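Local atomic coordinates of periplasmic solute binding protein (Candidatus liberibacter, PDB entry 4CL2), a protein that probably serves as the periplasmic metal-binding receptor of a zinc or manganese uptake system, binding manganese or zinc between its two lobes. Residues Asn104-Ser110 against Glu172-Leu178. Sequence-based numbering, arbitrary orientation.
Sequences NPHAWMS and EGCLVYL. With MN (manganese (II) ion), chain L.
With CG of His106 beside the backbone N and anti to the carbonyl carbon (chi1 -61°), and the Glu172 chain running extended from a CG anti to its own N, the imidazole and the carboxylate converge on one manganese ion. NE2 of His106 lies 2.4 Å from manganese and OE2 of Glu172 2.3 Å. The ring and carboxylate planes stand 76° apart. OE1 of Glu172 stays at a longer 2.7 Å from manganese, so the carboxylate binds unevenly. Asp247 completes the protein ligands seen here, and the backbone N of Asn193 donates to OE2. The imidazole is held at its edge by Asn104, whose OD1 takes hydrogen bonds from ND1 of His106 (2.7 Å) and, in an Asx turn, from its backbone N. ND1 thus carries the proton, leaving NE2 to the metal. The same amide reaches across through ND2 to a lone pair of Gly173 O, 2.8 Å away, so this second-shell residue ties both metal-bearing segments together. Cys174 CA sits over the centre of the imidazole in a CH-pi contact, while Pro105 CG lies over the opposite face, offset toward the rim. In this metal-binding solute-receptor fold, the loop ahead of helix 111-128 meets the start of helix 176-182 at the metal cleft. Farther from the metal, Ala107 CA makes a CH-pi contact over one face of the Tyr177 ring, whose hydroxyl donates to Asn104 O at 2.7 Å in the carbonyl plane. A bridging water gives its hydrogens to His106 O and Cys174 O and accepts from Tyr177 N; beyond it, Met109 CE packs on Leu175 CD2, with helix 259-274 touching both side chains.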
loop_
_atom_site.group_PDB
_atom_site.type_symbol
_atom_site.label_atom_id
_atom_site.label_comp_id
_atom_site.label_asym_id
_atom_site.label_seq_id
_atom_site.Cartn_x
_atom_site.Cartn_y
_atom_site.Cartn_z
ATOM N N ASN A 104 9.759 -3.567 -5.311
ATOM C CA ASN A 104 9.145 -3.133 -4.048
ATOM C C ASN A 104 7.610 -3.124 -4.266
ATOM O O ASN A 104 7.104 -2.565 -5.241
ATOM C CB ASN A 104 9.673 -1.741 -3.722
ATOM C CG ASN A 104 9.196 -1.245 -2.359
ATOM O OD1 ASN A 104 8.007 -1.219 -2.055
ATOM N ND2 ASN A 104 10.144 -0.817 -1.554
ATOM N N PRO A 105 6.849 -3.759 -3.389
ATOM C CA PRO A 105 5.434 -3.901 -3.690
ATOM C C PRO A 105 4.507 -2.752 -3.341
ATOM O O PRO A 105 3.351 -2.768 -3.710
ATOM C CB PRO A 105 5.025 -5.118 -2.847
ATOM C CG PRO A 105 5.994 -5.135 -1.732
ATOM C CD PRO A 105 7.278 -4.607 -2.253
ATOM N N HIS A 106 5.006 -1.743 -2.632
ATOM C CA HIS A 106 4.184 -0.764 -1.931
ATOM C C HIS A 106 3.665 0.366 -2.851
ATOM O O HIS A 106 3.651 1.529 -2.456
ATOM C CB HIS A 106 4.939 -0.115 -0.804
ATOM C CG HIS A 106 5.391 -1.099 0.236
ATOM N ND1 HIS A 106 6.658 -1.658 0.220
ATOM C CD2 HIS A 106 4.793 -1.533 1.376
ATOM C CE1 HIS A 106 6.802 -2.449 1.284
ATOM N NE2 HIS A 106 5.686 -2.388 1.993
ATOM N N ALA A 107 3.184 -0.018 -3.999
ATOM C CA ALA A 107 2.784 0.967 -5.049
ATOM C C ALA A 107 1.547 1.745 -4.644
ATOM O O ALA A 107 1.329 2.870 -5.176
ATOM C CB ALA A 107 2.521 0.217 -6.362
ATOM N N TRP A 108 0.746 1.229 -3.718
ATOM C CA TRP A 108 -0.451 1.922 -3.258
ATOM C C TRP A 108 -0.245 3.205 -2.447
ATOM O O TRP A 108 -1.193 3.945 -2.276
ATOM C CB TRP A 108 -1.397 0.980 -2.469
ATOM C CG TRP A 108 -0.764 0.433 -1.221
ATOM C CD1 TRP A 108 -0.699 1.067 -0.004
ATOM C CD2 TRP A 108 -0.012 -0.769 -1.088
ATOM N NE1 TRP A 108 0.009 0.287 0.900
ATOM C CE2 TRP A 108 0.461 -0.827 0.248
ATOM C CE3 TRP A 108 0.305 -1.822 -1.963
ATOM C CZ2 TRP A 108 1.181 -1.907 0.734
ATOM C CZ3 TRP A 108 1.017 -2.895 -1.498
ATOM C CH2 TRP A 108 1.474 -2.951 -0.144
ATOM N N MET A 109 0.996 3.425 -2.011
ATOM C CA MET A 109 1.337 4.610 -1.201
ATOM C C MET A 109 1.709 5.761 -2.149
ATOM O O MET A 109 2.865 6.088 -2.335
ATOM C CB MET A 109 2.457 4.343 -0.212
ATOM C CG MET A 109 2.131 3.310 0.829
ATOM S SD MET A 109 0.727 3.678 1.865
ATOM C CE MET A 109 1.185 5.247 2.622
ATOM N N SER A 110 0.710 6.260 -2.858
ATOM C CA SER A 110 0.908 7.221 -3.920
ATOM C C SER A 110 -0.470 7.678 -4.382
ATOM O O SER A 110 -1.399 6.886 -4.566
ATOM C CB SER A 110 1.690 6.620 -5.102
ATOM O OG SER A 110 1.463 7.225 -6.366
ATOM N N GLU A 172 10.720 0.006 7.231
ATOM C CA GLU A 172 10.518 -0.692 5.951
ATOM C C GLU A 172 10.534 0.299 4.793
ATOM O O GLU A 172 10.164 1.456 4.961
ATOM C CB GLU A 172 9.160 -1.408 5.942
ATOM C CG GLU A 172 9.027 -2.414 4.806
ATOM C CD GLU A 172 7.613 -2.963 4.651
ATOM O OE1 GLU A 172 6.642 -2.246 4.842
ATOM O OE2 GLU A 172 7.443 -4.084 4.262
ATOM N N GLY A 173 10.965 -0.149 3.601
ATOM C CA GLY A 173 10.928 0.751 2.393
ATOM C C GLY A 173 9.531 0.910 1.837
ATOM O O GLY A 173 9.259 0.621 0.648
ATOM N N CYS A 174 8.626 1.419 2.651
ATOM C CA CYS A 174 7.224 1.456 2.318
ATOM C C CYS A 174 6.805 2.719 1.566
ATOM O O CYS A 174 5.677 2.785 1.147
ATOM C CB CYS A 174 6.401 1.339 3.615
ATOM S SG CYS A 174 6.791 2.554 4.871
ATOM N N LEU A 175 7.669 3.719 1.498
ATOM C CA LEU A 175 7.258 5.029 0.914
ATOM C C LEU A 175 7.968 5.330 -0.369
ATOM O O LEU A 175 7.901 6.496 -0.861
ATOM C CB LEU A 175 7.459 6.236 1.873
ATOM C CG LEU A 175 6.661 6.168 3.173
ATOM C CD1 LEU A 175 6.918 7.395 4.037
ATOM C CD2 LEU A 175 5.174 5.933 2.979
ATOM N N VAL A 176 8.625 4.350 -0.988
ATOM C CA VAL A 176 9.427 4.653 -2.171
ATOM C C VAL A 176 8.550 5.169 -3.326
ATOM O O VAL A 176 9.010 6.055 -4.081
ATOM C CB VAL A 176 10.308 3.511 -2.627
ATOM C CG1 VAL A 176 11.291 3.161 -1.514
ATOM C CG2 VAL A 176 9.497 2.273 -3.025
ATOM N N TYR A 177 7.355 4.622 -3.475
ATOM C CA TYR A 177 6.411 5.148 -4.477
ATOM C C TYR A 177 5.838 6.522 -4.153
ATOM O O TYR A 177 5.633 7.351 -5.093
ATOM C CB TYR A 177 5.317 4.158 -4.770
ATOM C CG TYR A 177 5.816 2.865 -5.404
ATOM C CD1 TYR A 177 6.246 1.773 -4.602
ATOM C CD2 TYR A 177 5.874 2.707 -6.783
ATOM C CE1 TYR A 177 6.708 0.594 -5.179
ATOM C CE2 TYR A 177 6.327 1.541 -7.353
ATOM C CZ TYR A 177 6.742 0.458 -6.547
ATOM O OH TYR A 177 7.201 -0.683 -7.162
ATOM N N LEU A 178 5.556 6.808 -2.874
ATOM C CA LEU A 178 5.195 8.142 -2.453
ATOM C C LEU A 178 6.293 9.162 -2.790
ATOM O O LEU A 178 6.036 10.271 -3.246
ATOM C CB LEU A 178 4.880 8.192 -0.971
ATOM C CG LEU A 178 4.182 9.454 -0.504
ATOM C CD1 LEU A 178 2.816 9.544 -1.152
ATOM C CD2 LEU A 178 4.064 9.489 0.994
HETATM MN MN MN L . 5.304 -4.230 3.489
HETATM O O HOH W 1 5.644 3.291 -1.506
#